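Local structure of activating signal cointegrator 1 complex subunit 3 (Homo sapiens, 6YXQ) at residues L47-T50 and W51-I55; H79-K82 and Q83-T87; G124-S128 and S129-A133. The protein couples ATP hydrolysis to 3'-5' unwinding of DNA for alkylation repair and helps rescue stalled ribosomes, this chain being its N-terminal, ASCC2-binding part. One frame throughout, in Å; residues are numbered along the deposited sequence.

In the fold
The three contacts are local features of one all-helical domain, met in series along the chain and neither nested nor crossing. Contact 1 ends the loop after helix 30-39 and starts helix 51-61. Helix 64-85 follows, and contact 2 lies at its C-terminal end, about 17 Å centre to centre from contact 1. Contact 3 comes after helices 91-105 and 113-123, where the chain turns into helix 128-142. Contacts 2 and 3 touch, their centres about 9 Å apart: Ile84 packs on Phe126 and Ser130, and Ala80 on Ser130, so the end of one helix lies against the start of another. Contact 1 stands apart from contact 3, about 21 Å between centres.

Contact 1: L47-T50 and W51-I55; sequences LGLT and WKKII
Thr50 is the N-cap residue of helix 51-61, and its contacts with Lys53 and Ile54 show how a loop is turned into a helix. The first helical bond runs from Ile54 N to Thr50 O, 2.9 Å long, with an N-H...O angle of 146° and the donor in the carbonyl plane. The side chain behaves less conventionally. Thr50 OG1 lies 4.7 Å from Lys53 N, too far for the usual N-cap bond to the third amide of the helix. With OG1 anti to the backbone N (chi1 168°), it is the methyl that faces the next turn: Thr50 CG2 meets Lys53 CE at 3.4 Å, the two side chains crossing at about a right angle. A bend at chi3 carries the lysine back over the loop, where Lys53 CD comes to 4.2 Å from Leu49 CD2. The ammonium ends 3.8 Å from Gly48 O, Lys53 NZ being too distant there for a direct bond. On the buried side, Leu49 CB packs at 4.2 Å against Ile54 CG1. One turn along the helix, Ile55 CG2 sits over the rim of one face of the Trp51 indole. Trp51 also packs on helix 64-85 and helix 91-105, while Leu49 and Lys53 reach helix 147-163, the lysine touching Glu160. With an alanine here in place of Lys53, the Thr50 methyl would probably lose the aliphatic chain across it and Glu160 a cationic neighbour. The chemistry is thus divided: the backbone bond to Thr50 O starts the helix, aliphatic contacts from Leu49 and Thr50 pack on Ile54 and Lys53, and the lysine's charge would probably feel the Gly48 carbonyl only weakly.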
# COMPACT_ATOMS: atom_id res chain seq x y z
N LEU A 47 -15.82 14.84 17.83
CA LEU A 47 -14.48 15.23 17.43
C LEU A 47 -13.67 15.34 18.71
O LEU A 47 -14.12 14.86 19.76
CB LEU A 47 -14.51 16.52 16.60
CG LEU A 47 -13.26 17.08 15.90
CD1 LEU A 47 -13.54 17.35 14.43
CD2 LEU A 47 -12.80 18.37 16.57
N GLY A 48 -12.49 15.95 18.64
CA GLY A 48 -11.62 16.17 19.77
C GLY A 48 -12.33 16.41 21.08
O GLY A 48 -12.17 15.65 22.04
N LEU A 49 -13.16 17.45 21.15
CA LEU A 49 -13.85 17.79 22.38
C LEU A 49 -15.34 17.90 22.13
O LEU A 49 -15.77 18.60 21.21
CB LEU A 49 -13.31 19.09 22.98
CG LEU A 49 -11.80 19.14 23.21
CD1 LEU A 49 -11.45 20.44 23.89
CD2 LEU A 49 -11.30 17.94 24.03
N THR A 50 -16.12 17.21 22.96
CA THR A 50 -17.56 17.25 22.87
C THR A 50 -18.11 18.54 23.49
O THR A 50 -17.40 19.29 24.15
CB THR A 50 -18.17 16.04 23.57
OG1 THR A 50 -19.58 16.23 23.72
CG2 THR A 50 -17.56 15.89 24.94
N TRP A 51 -19.40 18.77 23.27
CA TRP A 51 -20.06 19.99 23.72
C TRP A 51 -20.02 20.12 25.25
O TRP A 51 -19.77 21.21 25.78
CB TRP A 51 -21.50 19.99 23.21
CG TRP A 51 -22.24 21.25 23.48
CD1 TRP A 51 -23.31 21.41 24.31
CD2 TRP A 51 -21.99 22.53 22.90
NE1 TRP A 51 -23.73 22.72 24.30
CE2 TRP A 51 -22.93 23.42 23.43
CE3 TRP A 51 -21.05 23.00 21.98
CZ2 TRP A 51 -22.97 24.76 23.08
CZ3 TRP A 51 -21.08 24.34 21.63
CH2 TRP A 51 -22.04 25.20 22.18
N LYS A 52 -20.28 19.02 25.96
CA LYS A 52 -20.23 19.05 27.42
C LYS A 52 -18.82 19.36 27.92
O LYS A 52 -18.65 20.14 28.86
CB LYS A 52 -20.73 17.71 27.97
CG LYS A 52 -22.21 17.44 27.71
CD LYS A 52 -22.64 16.09 28.29
CE LYS A 52 -24.15 15.87 28.16
NZ LYS A 52 -24.95 16.87 28.94
N LYS A 53 -17.81 18.75 27.30
CA LYS A 53 -16.43 19.08 27.65
C LYS A 53 -16.14 20.55 27.40
O LYS A 53 -15.44 21.20 28.19
CB LYS A 53 -15.46 18.19 26.86
CG LYS A 53 -14.91 17.02 27.67
CD LYS A 53 -13.84 16.24 26.91
CE LYS A 53 -14.43 15.06 26.13
NZ LYS A 53 -13.42 14.27 25.36
N ILE A 54 -16.69 21.11 26.32
CA ILE A 54 -16.43 22.51 25.98
C ILE A 54 -17.03 23.44 27.02
O ILE A 54 -16.39 24.40 27.45
CB ILE A 54 -16.94 22.83 24.56
CG1 ILE A 54 -16.03 22.21 23.50
CG2 ILE A 54 -17.01 24.32 24.35
CD1 ILE A 54 -16.58 22.32 22.10
N ILE A 55 -18.26 23.17 27.44
CA ILE A 55 -18.83 24.10 28.42
C ILE A 55 -18.24 23.85 29.81
O ILE A 55 -18.14 24.78 30.62
CB ILE A 55 -20.37 24.07 28.43
CG1 ILE A 55 -20.92 22.88 29.21
CG2 ILE A 55 -20.93 24.10 27.00
CD1 ILE A 55 -22.39 23.05 29.55

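Contact 2: H79-K82 and Q83-T87; sequences HAAK and QIVGT
His79 and Gln83, Ala81 and Val85, Lys82 and Thr87 are the pairs that finish helix 64-85, and they divide neatly by kind of interaction. The backbone bonds come first. Four successive amides, from Gln83 to Gly86, each donate to the carbonyl four residues earlier, the last being Gly86 N to Lys82 O at 2.9 Å. There the ladder stops: Thr87 N is 4.4 Å from Lys82 O, so the six-to-one bond of a Schellman motif is not made. Gly86 has a phi of 90°, and a CB on this backbone would press on the carbonyl O of Val85, which suits glycine as the residue that leaves the helix. The second kind is the packing of flat groups. A chi1 of -179° turns CG away from the main-chain N and sets the His79 imidazole beside the extended Gln83 chain, whose amide carbon CD lies 3.9 Å above one ring face, displaced toward the rim. The two planes are 43° apart, an oblique overlap and not a parallel stack. Although His79 NE2 and Gln83 NE2 are only 3.3 Å apart, the angle is poor and no hydrogen bond joins them. Apolar contacts form the third group. Ala81 CB touches Val85 CG2 at 4.2 Å, and the aliphatic part of Lys82 runs alongside the Thr87 methyl, its CG 3.7 Å from Thr87 CG2. Facing inward, Ala80, Ala81 and Ile84 all pack on Leu101 of helix 91-105, and Ile84 and Val85 on Phe123 of helix 113-123. Chemically, then, main-chain bonds carry the helix to its end, small and branched apolar residues seat it in the bundle, and on the exposed side the ring and the amide meet by van der Waals contact, with no hydrogen bond between them.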
# COMPACT_ATOMS: atom_id res chain seq x y z
N HIS A 79 -27.89 27.40 17.79
CA HIS A 79 -28.83 27.71 16.72
C HIS A 79 -28.21 27.45 15.35
O HIS A 79 -28.85 26.87 14.46
CB HIS A 79 -29.29 29.17 16.86
CG HIS A 79 -30.29 29.59 15.83
ND1 HIS A 79 -31.35 28.81 15.45
CD2 HIS A 79 -30.38 30.73 15.11
CE1 HIS A 79 -32.06 29.44 14.53
NE2 HIS A 79 -31.49 30.61 14.30
N ALA A 80 -26.95 27.86 15.16
CA ALA A 80 -26.27 27.60 13.89
C ALA A 80 -26.18 26.11 13.61
O ALA A 80 -26.39 25.66 12.48
CB ALA A 80 -24.88 28.23 13.88
N ALA A 81 -25.85 25.32 14.64
CA ALA A 81 -25.79 23.88 14.44
C ALA A 81 -27.16 23.31 14.12
O ALA A 81 -27.29 22.44 13.25
CB ALA A 81 -25.18 23.19 15.67
N LYS A 82 -28.21 23.80 14.79
CA LYS A 82 -29.56 23.36 14.47
C LYS A 82 -29.85 23.56 12.99
O LYS A 82 -30.35 22.66 12.31
CB LYS A 82 -30.58 24.11 15.32
CG LYS A 82 -32.01 23.58 15.17
CD LYS A 82 -33.05 24.70 15.27
CE LYS A 82 -33.03 25.37 16.64
NZ LYS A 82 -34.00 26.50 16.74
N GLN A 83 -29.51 24.74 12.46
CA GLN A 83 -29.71 24.98 11.03
C GLN A 83 -28.88 24.02 10.18
O GLN A 83 -29.38 23.45 9.21
CB GLN A 83 -29.38 26.43 10.69
CG GLN A 83 -30.24 27.44 11.43
CD GLN A 83 -29.74 28.87 11.29
OE1 GLN A 83 -28.54 29.14 11.24
NE2 GLN A 83 -30.68 29.81 11.24
N ILE A 84 -27.61 23.82 10.54
CA ILE A 84 -26.73 22.98 9.72
C ILE A 84 -27.11 21.51 9.84
O ILE A 84 -27.28 20.81 8.84
CB ILE A 84 -25.26 23.19 10.08
CG1 ILE A 84 -24.79 24.58 9.69
CG2 ILE A 84 -24.40 22.11 9.42
CD1 ILE A 84 -23.34 24.85 10.01
N VAL A 85 -27.22 21.01 11.08
CA VAL A 85 -27.44 19.58 11.29
C VAL A 85 -28.88 19.20 10.94
O VAL A 85 -29.12 18.14 10.36
CB VAL A 85 -27.08 19.19 12.74
CG1 VAL A 85 -26.99 17.68 12.88
CG2 VAL A 85 -25.75 19.82 13.15
N GLY A 86 -29.84 20.06 11.26
CA GLY A 86 -31.24 19.70 11.15
C GLY A 86 -31.76 19.09 12.43
O GLY A 86 -31.02 18.49 13.21
N THR A 87 -33.06 19.26 12.67
CA THR A 87 -33.64 18.87 13.95
C THR A 87 -34.12 17.42 14.00
O THR A 87 -34.51 16.96 15.08
CB THR A 87 -34.82 19.77 14.33
OG1 THR A 87 -36.00 19.34 13.64
CG2 THR A 87 -34.53 21.22 13.98

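Contact 3: G124-S128 and S129-A133; sequences GPFPS and SSATA
The Phe126 ring meets Ala131 edge-on, the first touch between the loop 124-128 and the helix it leads into. Before it, Gly124 turns the chain out of helix 113-123 with a positive phi of 79° and sends its carbonyl to the ring's edge, Gly124 O lying in the ring plane 3.6 Å from Phe126 CD1. At the diagonally opposite ring atom, Phe126 CE2 is 3.7 Å from Ala131 CB, also in plane. Carbonyl and methyl thus bracket the phenyl ring at its rim. CG sits between the backbone N and the carbonyl carbon (chi1 67°), which directs the ring along the chain toward the coming helix. Pro127 follows, and its carbonyl takes the first of two bonds: Ser130 N donates to Pro127 O at 3.2 Å. That donor stands above the carbonyl plane, 55° out of it, and the bond spans three residues, as in a turn. The proline ring lies beside two serine hydroxyls, its CB 3.8 Å from Ser129 OG and its CG facing Ser130 OG at 4.0 Å, contacts between hydrocarbon and oxygen without a bond. With Ser128 the four-residue pattern begins, Thr132 N donating to Ser128 O at 3.0 Å in a bond straighter than the one before. The same oxygen is brushed by Ala131 CB, so the alanine methyl fills the corner between this carbonyl and the phenyl edge. Among the neighbouring helices, the turn is seated against two: Phe126 packs on Ile119 and Lys120 of helix 113-123 and on Ile84 of helix 64-85, while Ala131 also touches Ile119 and Ser130 also touches Ile84, so the start of helix 128-142 rests on both.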
# COMPACT_ATOMS: atom_id res chain seq x y z
N GLY A 124 -22.81 17.62 4.64
CA GLY A 124 -23.32 17.90 3.32
C GLY A 124 -23.45 19.39 3.09
O GLY A 124 -22.86 20.19 3.82
N PRO A 125 -24.22 19.79 2.09
CA PRO A 125 -24.38 21.22 1.81
C PRO A 125 -25.23 21.90 2.87
O PRO A 125 -26.17 21.32 3.41
CB PRO A 125 -25.07 21.24 0.44
CG PRO A 125 -24.88 19.85 -0.12
CD PRO A 125 -24.88 18.95 1.07
N PHE A 126 -24.88 23.15 3.15
CA PHE A 126 -25.42 23.89 4.28
C PHE A 126 -25.44 25.37 3.95
O PHE A 126 -24.71 25.82 3.06
CB PHE A 126 -24.60 23.65 5.55
CG PHE A 126 -23.21 24.23 5.49
CD1 PHE A 126 -22.20 23.56 4.80
CD2 PHE A 126 -22.92 25.43 6.11
CE1 PHE A 126 -20.92 24.09 4.74
CE2 PHE A 126 -21.64 25.97 6.05
CZ PHE A 126 -20.64 25.30 5.36
N PRO A 127 -26.25 26.16 4.65
CA PRO A 127 -26.19 27.62 4.49
C PRO A 127 -24.95 28.21 5.14
O PRO A 127 -24.71 28.01 6.33
CB PRO A 127 -27.47 28.11 5.19
CG PRO A 127 -27.81 27.03 6.15
CD PRO A 127 -27.40 25.75 5.48
N SER A 128 -24.18 28.96 4.36
CA SER A 128 -22.96 29.58 4.87
C SER A 128 -23.23 30.72 5.85
O SER A 128 -22.33 31.06 6.63
CB SER A 128 -22.11 30.08 3.70
OG SER A 128 -22.84 30.93 2.85
N SER A 129 -24.42 31.32 5.81
CA SER A 129 -24.77 32.32 6.81
C SER A 129 -24.61 31.77 8.23
O SER A 129 -24.18 32.48 9.15
CB SER A 129 -26.20 32.80 6.57
OG SER A 129 -27.09 31.69 6.46
N SER A 130 -24.92 30.48 8.42
CA SER A 130 -24.82 29.87 9.75
C SER A 130 -23.38 29.62 10.14
O SER A 130 -23.02 29.71 11.32
CB SER A 130 -25.61 28.56 9.78
OG SER A 130 -26.99 28.81 9.58
N ALA A 131 -22.54 29.27 9.16
CA ALA A 131 -21.11 29.22 9.41
C ALA A 131 -20.59 30.57 9.89
O ALA A 131 -19.80 30.64 10.84
CB ALA A 131 -20.37 28.78 8.15
N THR A 132 -21.04 31.66 9.25
CA THR A 132 -20.65 32.99 9.71
C THR A 132 -21.12 33.24 11.14
O THR A 132 -20.36 33.75 11.98
CB THR A 132 -21.21 34.08 8.79
OG1 THR A 132 -20.40 34.18 7.61
CG2 THR A 132 -21.19 35.42 9.50
N ALA A 133 -22.37 32.90 11.43
CA ALA A 133 -22.91 33.13 12.77
C ALA A 133 -22.12 32.38 13.83
O ALA A 133 -21.75 32.94 14.87
CB ALA A 133 -24.38 32.72 12.81